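Putative non-ribosomal peptide synthetase (Actinomadura parvosata subsp. kistnae, PDB 6M7L) probably acts as a condensation-like X-domain of a non-ribosomal peptide synthetase, recruiting cytochrome P450 enzymes to the bound peptide rather than forming peptide bonds. Local coordinates at residues Leu34-Leu44 / Pro239-Gly247; Thr291-Asp302 / Phe315-Ser326. All coordinates share one frame; numbering follows the deposited sequence.

In the fold
Contact 1 bridges the two lobes of the V-shaped condensation-domain fold, joining the loop ahead of strand 45-53, in the N-terminal lobe, to the loop entering strand 246-253, in the C-terminal lobe. Contact 2 is an antiparallel strand pair internal to the C-terminal lobe. Their centres lie 23 Å apart, and their nearest atoms remain about 9 Å apart without touching. Both reach the segment that probably corresponds to the HHxxxDG motif, altered in this protein, with Arg150 where the second histidine is expected. Leu44 of contact 1 shares a backbone hydrogen bond with Arg150, while arginines at one end of contact 2 form salt bridges, Arg301 with Asp154, the probable motif aspartate, and Arg298 with Glu156.

Contact 1 (Leu34-Leu44 / Pro239-Gly247); sequences LSRIGDEAEGL and PVLPSRRAG
Arg244 turns its CG anti to its own carbonyl carbon (chi1 -49°) and runs extended from CG to NE, which carries its guanidinium into the bend of segment 34-44. There the flat group lies between two aliphatic surfaces: Leu44 CD1 sits over its centre, 4.1 Å above the plane, and the methyl of Ala41 covers the opposite face nearer the rim. At its edge, two backbone carbonyls receive weak hydrogen bonds, from NH1 to Glu42 O (2.7 Å) and from NH2 to Leu34 O (3.3 Å). Ile37 places CD1 beside the same edge. The guanidinium is thus held by carbonyls at its rim and by apolar cover above and below, an arrangement that ties together two loops of the two lobes in the condensation-domain fold. A single backbone hydrogen bond adds to it, Glu42 N donating to Ser243 O at 2.9 Å. Ser243 directs its hydroxyl elsewhere, to Asp436. Bent at chi2 (-62°), Glu42 folds its carboxylate back toward Arg245 and makes a salt bridge from OE2 to NH1 (2.7 Å). The carboxylate approaches over one face of that guanidinium, with the planes 42° apart, so the two groups do not form a flat, in-plane pair. Farther along, the extended side chain of Glu40 crosses Leu241 at about a right angle, its CD 3.9 Å from Leu241 CB.

Contact 2 (Thr291-Asp302 / Phe315-Ser326); sequences TSVTIGTRLPRD and FSRWLALPVDLS
Backbone hydrogen bonds join Val293 with Val323, Thr297 with Leu319 and Leu299 with Arg317 in an antiparallel pair; the axes of strands 292-299 and 317-324 lie 156° apart in direction. Thr297 N to Leu319 O is 3.1 Å and Leu319 N to Thr297 O 3.0 Å, while Val323 N bonds straight to Val293 O, the return bond being weak. The apolar contacts lie on one face, where Val293 CG1 meets Leu325 CD1 (3.8 Å) and Leu299 CD1 meets Leu319 CD2; helices 272-288 and 331-346 pack here. On the other face a CH-pi contact sets Arg298 CB over the Trp318 six-membered ring, 3.5 Å from its centroid. With CG anti to the backbone N (chi1 -168°), the arginine continues along the indole, NH1 bonding to Ser316 OG (2.9 Å) and NH2 forming a salt bridge with Glu156. Replacing Trp318 by an alanine would probably leave the aliphatic part of Arg298 without its aromatic support and its guanidinium less directed. Two further arginines act where 291-302 leaves the pair and 315-326 enters. Arg317 grips Pro300 O side-on with NE (3.1 Å) and NH2 (2.9 Å), the oxygen in the guanidinium plane. Phe315 brings CD2 over the centre of the Arg301 guanidinium, planes 69° apart. Arg301 NH1 bonds to Leu308 O and Met311 O and NH2 salt-bridges Asp154, so one charge probably ties the likely floor loop to the probable active-site motif.

Contact 1 (Leu34-Leu44 / Pro239-Gly247)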
loop_
_atom_site.group_PDB
_atom_site.type_symbol
_atom_site.label_atom_id
_atom_site.label_comp_id
_atom_site.label_asym_id
_atom_site.label_seq_id
_atom_site.Cartn_x
_atom_site.Cartn_y
_atom_site.Cartn_z
ATOM N N LEU A 34 -17.141 -9.208 -26.556
ATOM C CA LEU A 34 -18.091 -8.278 -25.959
ATOM C C LEU A 34 -17.750 -6.821 -26.235
ATOM O O LEU A 34 -18.599 -5.953 -26.002
ATOM C CB LEU A 34 -18.176 -8.502 -24.450
ATOM C CG LEU A 34 -18.567 -9.900 -23.977
ATOM C CD1 LEU A 34 -18.690 -9.923 -22.461
ATOM C CD2 LEU A 34 -19.860 -10.360 -24.634
ATOM N N SER A 35 -16.541 -6.525 -26.715
ATOM C CA SER A 35 -16.191 -5.158 -27.073
ATOM C C SER A 35 -16.824 -4.715 -28.385
ATOM O O SER A 35 -16.823 -3.516 -28.681
ATOM C CB SER A 35 -14.670 -5.003 -27.167
ATOM O OG SER A 35 -14.208 -5.279 -28.479
ATOM N N ARG A 36 -17.357 -5.646 -29.172
ATOM C CA ARG A 36 -17.976 -5.317 -30.453
ATOM C C ARG A 36 -19.494 -5.282 -30.287
ATOM O O ARG A 36 -20.225 -6.134 -30.787
ATOM C CB ARG A 36 -17.556 -6.328 -31.519
ATOM C CG ARG A 36 -16.158 -6.905 -31.347
ATOM C CD ARG A 36 -15.080 -5.859 -31.577
ATOM N NE ARG A 36 -15.065 -5.369 -32.952
ATOM C CZ ARG A 36 -14.337 -4.336 -33.368
ATOM N NH1 ARG A 36 -14.384 -3.958 -34.639
ATOM N NH2 ARG A 36 -13.567 -3.677 -32.514
ATOM N N ILE A 37 -19.967 -4.274 -29.552
ATOM C CA ILE A 37 -21.390 -4.183 -29.238
ATOM C C ILE A 37 -21.898 -2.755 -29.420
ATOM O O ILE A 37 -23.031 -2.546 -29.867
ATOM C CB ILE A 37 -21.672 -4.716 -27.820
ATOM C CG1 ILE A 37 -21.497 -6.237 -27.797
ATOM C CG2 ILE A 37 -23.072 -4.351 -27.369
ATOM C CD1 ILE A 37 -21.957 -6.900 -26.521
ATOM N N GLY A 38 -21.085 -1.763 -29.086
ATOM C CA GLY A 38 -21.366 -0.392 -29.462
ATOM C C GLY A 38 -21.617 0.514 -28.272
ATOM O O GLY A 38 -21.610 0.096 -27.113
ATOM N N ASP A 39 -21.868 1.787 -28.599
ATOM C CA ASP A 39 -21.954 2.846 -27.595
ATOM C C ASP A 39 -23.066 2.603 -26.584
ATOM O O ASP A 39 -22.922 2.963 -25.410
ATOM C CB ASP A 39 -22.170 4.191 -28.287
ATOM C CG ASP A 39 -20.994 4.597 -29.152
ATOM O OD1 ASP A 39 -20.189 5.440 -28.702
ATOM O OD2 ASP A 39 -20.866 4.057 -30.275
ATOM N N GLU A 40 -24.182 2.015 -27.021
ATOM C CA GLU A 40 -25.313 1.796 -26.122
ATOM C C GLU A 40 -24.900 0.989 -24.897
ATOM O O GLU A 40 -25.279 1.322 -23.768
ATOM C CB GLU A 40 -26.441 1.096 -26.879
ATOM C CG GLU A 40 -27.650 0.739 -26.033
ATOM C CD GLU A 40 -28.704 0.000 -26.830
ATOM O OE1 GLU A 40 -28.835 0.279 -28.042
ATOM O OE2 GLU A 40 -29.392 -0.867 -26.252
ATOM N N ALA A 41 -24.119 -0.068 -25.098
ATOM C CA ALA A 41 -23.575 -0.832 -23.987
ATOM C C ALA A 41 -22.315 -0.155 -23.467
ATOM O O ALA A 41 -21.383 0.112 -24.232
ATOM C CB ALA A 41 -23.265 -2.264 -24.421
ATOM N N GLU A 42 -22.293 0.136 -22.167
ATOM C CA GLU A 42 -21.109 0.727 -21.561
ATOM C C GLU A 42 -19.916 -0.202 -21.734
ATOM O O GLU A 42 -20.021 -1.415 -21.524
ATOM C CB GLU A 42 -21.350 1.011 -20.078
ATOM C CG GLU A 42 -22.412 2.066 -19.818
ATOM C CD GLU A 42 -22.039 3.420 -20.386
ATOM O OE1 GLU A 42 -20.989 3.964 -19.983
ATOM O OE2 GLU A 42 -22.790 3.935 -21.244
ATOM N N GLY A 43 -18.786 0.371 -22.140
ATOM C CA GLY A 43 -17.593 -0.434 -22.320
ATOM C C GLY A 43 -17.173 -1.093 -21.019
ATOM O O GLY A 43 -17.266 -0.502 -19.940
ATOM N N LEU A 44 -16.731 -2.343 -21.125
ATOM C CA LEU A 44 -16.200 -3.070 -19.974
ATOM C C LEU A 44 -14.770 -2.596 -19.760
ATOM O O LEU A 44 -13.813 -3.149 -20.308
ATOM C CB LEU A 44 -16.278 -4.571 -20.200
ATOM C CG LEU A 44 -17.684 -5.167 -20.144
ATOM C CD1 LEU A 44 -17.673 -6.643 -20.525
ATOM C CD2 LEU A 44 -18.268 -4.971 -18.753
ATOM N N PRO A 239 -33.370 -6.718 -21.743
ATOM C CA PRO A 239 -33.154 -6.041 -23.023
ATOM C C PRO A 239 -32.219 -6.854 -23.899
ATOM O O PRO A 239 -31.302 -7.522 -23.415
ATOM C CB PRO A 239 -32.520 -4.710 -22.613
ATOM C CG PRO A 239 -31.766 -5.050 -21.368
ATOM C CD PRO A 239 -32.577 -6.114 -20.658
ATOM N N VAL A 240 -32.466 -6.810 -25.209
ATOM C CA VAL A 240 -31.601 -7.556 -26.115
ATOM C C VAL A 240 -30.215 -6.921 -26.170
ATOM O O VAL A 240 -29.219 -7.610 -26.419
ATOM C CB VAL A 240 -32.245 -7.669 -27.512
ATOM C CG1 VAL A 240 -32.366 -6.309 -28.161
ATOM C CG2 VAL A 240 -31.452 -8.625 -28.394
ATOM N N LEU A 241 -30.118 -5.622 -25.916
ATOM C CA LEU A 241 -28.827 -4.940 -25.850
ATOM C C LEU A 241 -28.634 -4.330 -24.472
ATOM O O LEU A 241 -29.373 -3.400 -24.097
ATOM C CB LEU A 241 -28.710 -3.863 -26.927
ATOM C CG LEU A 241 -28.153 -4.358 -28.261
ATOM C CD1 LEU A 241 -29.278 -4.795 -29.176
ATOM C CD2 LEU A 241 -27.288 -3.293 -28.917
ATOM N N PRO A 242 -27.662 -4.798 -23.698
ATOM C CA PRO A 242 -27.491 -4.298 -22.334
ATOM C C PRO A 242 -26.858 -2.916 -22.320
ATOM O O PRO A 242 -26.178 -2.501 -23.257
ATOM C CB PRO A 242 -26.548 -5.328 -21.711
ATOM C CG PRO A 242 -25.685 -5.729 -22.866
ATOM C CD PRO A 242 -26.601 -5.750 -24.070
ATOM N N SER A 243 -27.105 -2.201 -21.229
ATOM C CA SER A 243 -26.350 -0.992 -20.947
ATOM C C SER A 243 -25.175 -1.259 -20.022
ATOM O O SER A 243 -24.197 -0.503 -20.051
ATOM C CB SER A 243 -27.255 0.076 -20.327
ATOM O OG SER A 243 -27.657 -0.292 -19.022
ATOM N N ARG A 244 -25.250 -2.322 -19.222
ATOM C CA ARG A 244 -24.247 -2.672 -18.223
ATOM C C ARG A 244 -24.054 -1.568 -17.189
ATOM O O ARG A 244 -23.012 -1.504 -16.533
ATOM C CB ARG A 244 -22.902 -3.025 -18.873
ATOM C CG ARG A 244 -23.001 -4.008 -20.024
ATOM C CD ARG A 244 -21.685 -4.738 -20.213
ATOM N NE ARG A 244 -21.622 -5.456 -21.482
ATOM C CZ ARG A 244 -20.962 -5.019 -22.549
ATOM N NH1 ARG A 244 -20.307 -3.867 -22.500
ATOM N NH2 ARG A 244 -20.949 -5.737 -23.663
ATOM N N ARG A 245 -25.044 -0.693 -17.029
ATOM C CA ARG A 245 -24.967 0.361 -16.029
ATOM C C ARG A 245 -25.255 -0.213 -14.652
ATOM O O ARG A 245 -26.213 -0.971 -14.471
ATOM C CB ARG A 245 -25.949 1.484 -16.359
ATOM C CG ARG A 245 -25.556 2.248 -17.600
ATOM C CD ARG A 245 -26.616 3.237 -18.036
ATOM N NE ARG A 245 -26.349 3.689 -19.397
ATOM C CZ ARG A 245 -25.459 4.624 -19.711
ATOM N NH1 ARG A 245 -25.275 4.967 -20.979
ATOM N NH2 ARG A 245 -24.752 5.215 -18.758
ATOM N N ALA A 246 -24.421 0.148 -13.684
ATOM C CA ALA A 246 -24.523 -0.375 -12.332
ATOM C C ALA A 246 -24.721 0.768 -11.351
ATOM O O ALA A 246 -23.989 1.763 -11.392
ATOM C CB ALA A 246 -23.273 -1.179 -11.957
ATOM N N GLY A 247 -25.725 0.630 -10.487
ATOM C CA GLY A 247 -25.820 1.420 -9.283
ATOM C C GLY A 247 -25.406 0.591 -8.078
ATOM O O GLY A 247 -24.988 -0.559 -8.189
#

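Contact 2 (Thr291-Asp302 / Phe315-Ser326)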
loop_
_atom_site.group_PDB
_atom_site.type_symbol
_atom_site.label_atom_id
_atom_site.label_comp_id
_atom_site.label_asym_id
_atom_site.label_seq_id
_atom_site.Cartn_x
_atom_site.Cartn_y
_atom_site.Cartn_z
ATOM N N THR A 291 -34.442 -24.479 -6.532
ATOM C CA THR A 291 -33.763 -25.334 -5.566
ATOM C C THR A 291 -32.257 -25.393 -5.777
ATOM O O THR A 291 -31.569 -26.067 -5.004
ATOM C CB THR A 291 -34.328 -26.758 -5.624
ATOM O OG1 THR A 291 -34.052 -27.330 -6.910
ATOM C CG2 THR A 291 -35.831 -26.749 -5.390
ATOM N N SER A 292 -31.730 -24.719 -6.797
ATOM C CA SER A 292 -30.307 -24.791 -7.132
ATOM C C SER A 292 -29.848 -23.401 -7.554
ATOM O O SER A 292 -30.107 -22.972 -8.681
ATOM C CB SER A 292 -30.054 -25.814 -8.232
ATOM O OG SER A 292 -28.783 -25.619 -8.826
ATOM N N VAL A 293 -29.156 -22.706 -6.657
ATOM C CA VAL A 293 -28.671 -21.355 -6.904
ATOM C C VAL A 293 -27.158 -21.403 -7.081
ATOM O O VAL A 293 -26.464 -22.158 -6.391
ATOM C CB VAL A 293 -29.078 -20.400 -5.764
ATOM C CG1 VAL A 293 -28.732 -21.007 -4.421
ATOM C CG2 VAL A 293 -28.425 -19.038 -5.931
ATOM N N THR A 294 -26.655 -20.610 -8.023
ATOM C CA THR A 294 -25.232 -20.555 -8.342
ATOM C C THR A 294 -24.795 -19.096 -8.325
ATOM O O THR A 294 -25.131 -18.337 -9.240
ATOM C CB THR A 294 -24.945 -21.183 -9.709
ATOM O OG1 THR A 294 -25.431 -22.530 -9.737
ATOM C CG2 THR A 294 -23.447 -21.179 -9.994
ATOM N N ILE A 295 -24.063 -18.703 -7.291
ATOM C CA ILE A 295 -23.418 -17.407 -7.258
ATOM C C ILE A 295 -21.964 -17.580 -7.677
ATOM O O ILE A 295 -21.446 -18.693 -7.777
ATOM C CB ILE A 295 -23.515 -16.735 -5.868
ATOM C CG1 ILE A 295 -22.583 -17.437 -4.879
ATOM C CG2 ILE A 295 -24.953 -16.730 -5.368
ATOM C CD1 ILE A 295 -21.753 -16.487 -4.046
ATOM N N GLY A 296 -21.288 -16.457 -7.931
ATOM C CA GLY A 296 -19.890 -16.477 -8.290
ATOM C C GLY A 296 -19.104 -15.528 -7.404
ATOM O O GLY A 296 -19.663 -14.807 -6.575
ATOM N N THR A 297 -17.789 -15.551 -7.586
ATOM C CA THR A 297 -16.916 -14.621 -6.887
ATOM C C THR A 297 -15.716 -14.345 -7.774
ATOM O O THR A 297 -15.237 -15.240 -8.476
ATOM C CB THR A 297 -16.479 -15.162 -5.517
ATOM O OG1 THR A 297 -15.749 -14.150 -4.810
ATOM C CG2 THR A 297 -15.605 -16.403 -5.664
ATOM N N ARG A 298 -15.255 -13.097 -7.764
ATOM C CA ARG A 298 -14.079 -12.713 -8.530
ATOM C C ARG A 298 -12.841 -12.909 -7.668
ATOM O O ARG A 298 -12.727 -12.316 -6.589
ATOM C CB ARG A 298 -14.166 -11.266 -9.008
ATOM C CG ARG A 298 -13.105 -10.916 -10.045
ATOM C CD ARG A 298 -12.993 -9.420 -10.263
ATOM N NE ARG A 298 -12.373 -8.750 -9.123
ATOM C CZ ARG A 298 -11.067 -8.532 -9.005
ATOM N NH1 ARG A 298 -10.237 -8.931 -9.959
ATOM N NH2 ARG A 298 -10.590 -7.914 -7.934
ATOM N N LEU A 299 -11.929 -13.748 -8.133
ATOM C CA LEU A 299 -10.655 -13.820 -7.441
ATOM C C LEU A 299 -9.623 -12.976 -8.173
ATOM O O LEU A 299 -9.652 -12.891 -9.406
ATOM C CB LEU A 299 -10.166 -15.266 -7.354
ATOM C CG LEU A 299 -11.102 -16.244 -6.640
ATOM C CD1 LEU A 299 -10.614 -17.674 -6.808
ATOM C CD2 LEU A 299 -11.225 -15.891 -5.167
ATOM N N PRO A 300 -8.708 -12.326 -7.462
ATOM C CA PRO A 300 -7.676 -11.538 -8.150
ATOM C C PRO A 300 -6.627 -12.428 -8.795
ATOM O O PRO A 300 -6.818 -13.644 -8.904
ATOM C CB PRO A 300 -7.084 -10.682 -7.025
ATOM C CG PRO A 300 -7.288 -11.507 -5.798
ATOM C CD PRO A 300 -8.586 -12.243 -5.997
ATOM N N ARG A 301 -5.519 -11.834 -9.231
ATOM C CA ARG A 301 -4.437 -12.616 -9.812
ATOM C C ARG A 301 -3.913 -13.629 -8.801
ATOM O O ARG A 301 -4.027 -13.444 -7.587
ATOM C CB ARG A 301 -3.302 -11.703 -10.271
ATOM C CG ARG A 301 -2.652 -10.904 -9.160
ATOM C CD ARG A 301 -1.818 -9.779 -9.740
ATOM N NE ARG A 301 -2.642 -8.854 -10.513
ATOM C CZ ARG A 301 -2.161 -7.878 -11.276
ATOM N NH1 ARG A 301 -0.851 -7.696 -11.380
ATOM N NH2 ARG A 301 -2.992 -7.086 -11.940
ATOM N N ASP A 302 -3.349 -14.718 -9.319
ATOM C CA ASP A 302 -2.752 -15.735 -8.463
ATOM C C ASP A 302 -1.674 -15.100 -7.598
ATOM O O ASP A 302 -0.630 -14.679 -8.107
ATOM C CB ASP A 302 -2.171 -16.879 -9.300
ATOM C CG ASP A 302 -1.875 -18.120 -8.472
ATOM O OD1 ASP A 302 -1.649 -17.993 -7.250
ATOM O OD2 ASP A 302 -1.870 -19.229 -9.049
ATOM N N PHE A 315 -5.944 -10.425 -15.259
ATOM C CA PHE A 315 -5.708 -11.585 -14.412
ATOM C C PHE A 315 -6.914 -11.962 -13.564
ATOM O O PHE A 315 -6.822 -12.910 -12.777
ATOM C CB PHE A 315 -4.507 -11.340 -13.494
ATOM C CG PHE A 315 -3.234 -11.012 -14.220
ATOM C CD1 PHE A 315 -2.630 -11.944 -15.049
ATOM C CD2 PHE A 315 -2.626 -9.779 -14.050
ATOM C CE1 PHE A 315 -1.454 -11.642 -15.711
ATOM C CE2 PHE A 315 -1.449 -9.472 -14.705
ATOM C CZ PHE A 315 -0.862 -10.405 -15.537
ATOM N N SER A 316 -8.026 -11.242 -13.690
ATOM C CA SER A 316 -9.235 -11.591 -12.957
ATOM C C SER A 316 -9.636 -13.029 -13.249
ATOM O O SER A 316 -9.765 -13.429 -14.409
ATOM C CB SER A 316 -10.380 -10.645 -13.332
ATOM O OG SER A 316 -10.144 -9.329 -12.864
ATOM N N ARG A 317 -9.811 -13.808 -12.189
ATOM C CA ARG A 317 -10.351 -15.155 -12.280
ATOM C C ARG A 317 -11.718 -15.175 -11.617
ATOM O O ARG A 317 -11.887 -14.639 -10.516
ATOM C CB ARG A 317 -9.424 -16.174 -11.616
ATOM C CG ARG A 317 -8.106 -16.394 -12.339
ATOM C CD ARG A 317 -7.158 -17.192 -11.463
ATOM N NE ARG A 317 -6.889 -16.493 -10.211
ATOM C CZ ARG A 317 -6.476 -17.086 -9.096
ATOM N NH1 ARG A 317 -6.291 -18.399 -9.068
ATOM N NH2 ARG A 317 -6.257 -16.366 -8.004
ATOM N N TRP A 318 -12.692 -15.775 -12.290
ATOM C CA TRP A 318 -14.040 -15.904 -11.765
ATOM C C TRP A 318 -14.312 -17.358 -11.413
ATOM O O TRP A 318 -13.856 -18.271 -12.108
ATOM C CB TRP A 318 -15.072 -15.389 -12.770
ATOM C CG TRP A 318 -15.126 -13.893 -12.824
ATOM C CD1 TRP A 318 -14.400 -13.074 -13.637
ATOM C CD2 TRP A 318 -15.939 -13.035 -12.013
ATOM N NE1 TRP A 318 -14.716 -11.759 -13.390
ATOM C CE2 TRP A 318 -15.659 -11.709 -12.397
ATOM C CE3 TRP A 318 -16.879 -13.261 -11.004
ATOM C CZ2 TRP A 318 -16.287 -10.614 -11.808
ATOM C CZ3 TRP A 318 -17.502 -12.171 -10.419
ATOM C CH2 TRP A 318 -17.202 -10.865 -10.823
ATOM N N LEU A 319 -15.050 -17.568 -10.327
ATOM C CA LEU A 319 -15.285 -18.901 -9.789
ATOM C C LEU A 319 -16.772 -19.076 -9.522
ATOM O O LEU A 319 -17.345 -18.358 -8.697
ATOM C CB LEU A 319 -14.478 -19.121 -8.507
ATOM C CG LEU A 319 -14.089 -20.563 -8.189
ATOM C CD1 LEU A 319 -13.209 -21.115 -9.301
ATOM C CD2 LEU A 319 -13.382 -20.643 -6.843
ATOM N N ALA A 320 -17.392 -20.025 -10.218
ATOM C CA ALA A 320 -18.775 -20.382 -9.941
ATOM C C ALA A 320 -18.844 -21.234 -8.681
ATOM O O ALA A 320 -17.973 -22.074 -8.435
ATOM C CB ALA A 320 -19.383 -21.138 -11.123
ATOM N N LEU A 321 -19.883 -21.013 -7.877
ATOM C CA LEU A 321 -20.069 -21.720 -6.609
ATOM C C LEU A 321 -21.478 -22.296 -6.548
ATOM O O LEU A 321 -22.299 -21.879 -5.721
ATOM C CB LEU A 321 -19.805 -20.788 -5.426
ATOM C CG LEU A 321 -18.485 -20.010 -5.456
ATOM C CD1 LEU A 321 -18.397 -19.047 -4.285
ATOM C CD2 LEU A 321 -17.300 -20.962 -5.467
ATOM N N PRO A 322 -21.790 -23.272 -7.403
ATOM C CA PRO A 322 -23.151 -23.827 -7.423
ATOM C C PRO A 322 -23.457 -24.592 -6.143
ATOM O O PRO A 322 -22.691 -25.461 -5.721
ATOM C CB PRO A 322 -23.137 -24.754 -8.643
ATOM C CG PRO A 322 -21.712 -25.140 -8.789
ATOM C CD PRO A 322 -20.917 -23.934 -8.389
ATOM N N VAL A 323 -24.590 -24.264 -5.533
ATOM C CA VAL A 323 -25.043 -24.902 -4.305
ATOM C C VAL A 323 -26.404 -25.529 -4.568
ATOM O O VAL A 323 -27.306 -24.871 -5.098
ATOM C CB VAL A 323 -25.113 -23.902 -3.136
ATOM C CG1 VAL A 323 -25.864 -24.505 -1.964
ATOM C CG2 VAL A 323 -23.710 -23.488 -2.715
ATOM N N ASP A 324 -26.543 -26.803 -4.210
ATOM C CA ASP A 324 -27.804 -27.516 -4.353
ATOM C C ASP A 324 -28.588 -27.390 -3.054
ATOM O O ASP A 324 -28.130 -27.841 -1.999
ATOM C CB ASP A 324 -27.561 -28.984 -4.701
ATOM C CG ASP A 324 -28.842 -29.724 -5.047
ATOM O OD1 ASP A 324 -29.924 -29.101 -5.024
ATOM O OD2 ASP A 324 -28.763 -30.933 -5.348
ATOM N N LEU A 325 -29.764 -26.768 -3.131
ATOM C CA LEU A 325 -30.664 -26.646 -1.993
ATOM C C LEU A 325 -31.808 -27.650 -2.062
ATOM O O LEU A 325 -32.891 -27.398 -1.522
ATOM C CB LEU A 325 -31.199 -25.218 -1.898
ATOM C CG LEU A 325 -30.094 -24.163 -1.789
ATOM C CD1 LEU A 325 -30.664 -22.763 -1.713
ATOM C CD2 LEU A 325 -29.223 -24.444 -0.580
ATOM N N SER A 326 -31.581 -28.788 -2.720
ATOM C CA SER A 326 -32.587 -29.836 -2.812
ATOM C C SER A 326 -32.987 -30.324 -1.423
ATOM O O SER A 326 -32.261 -30.152 -0.437
ATOM C CB SER A 326 -32.071 -31.006 -3.650
ATOM O OG SER A 326 -31.965 -30.647 -5.017
#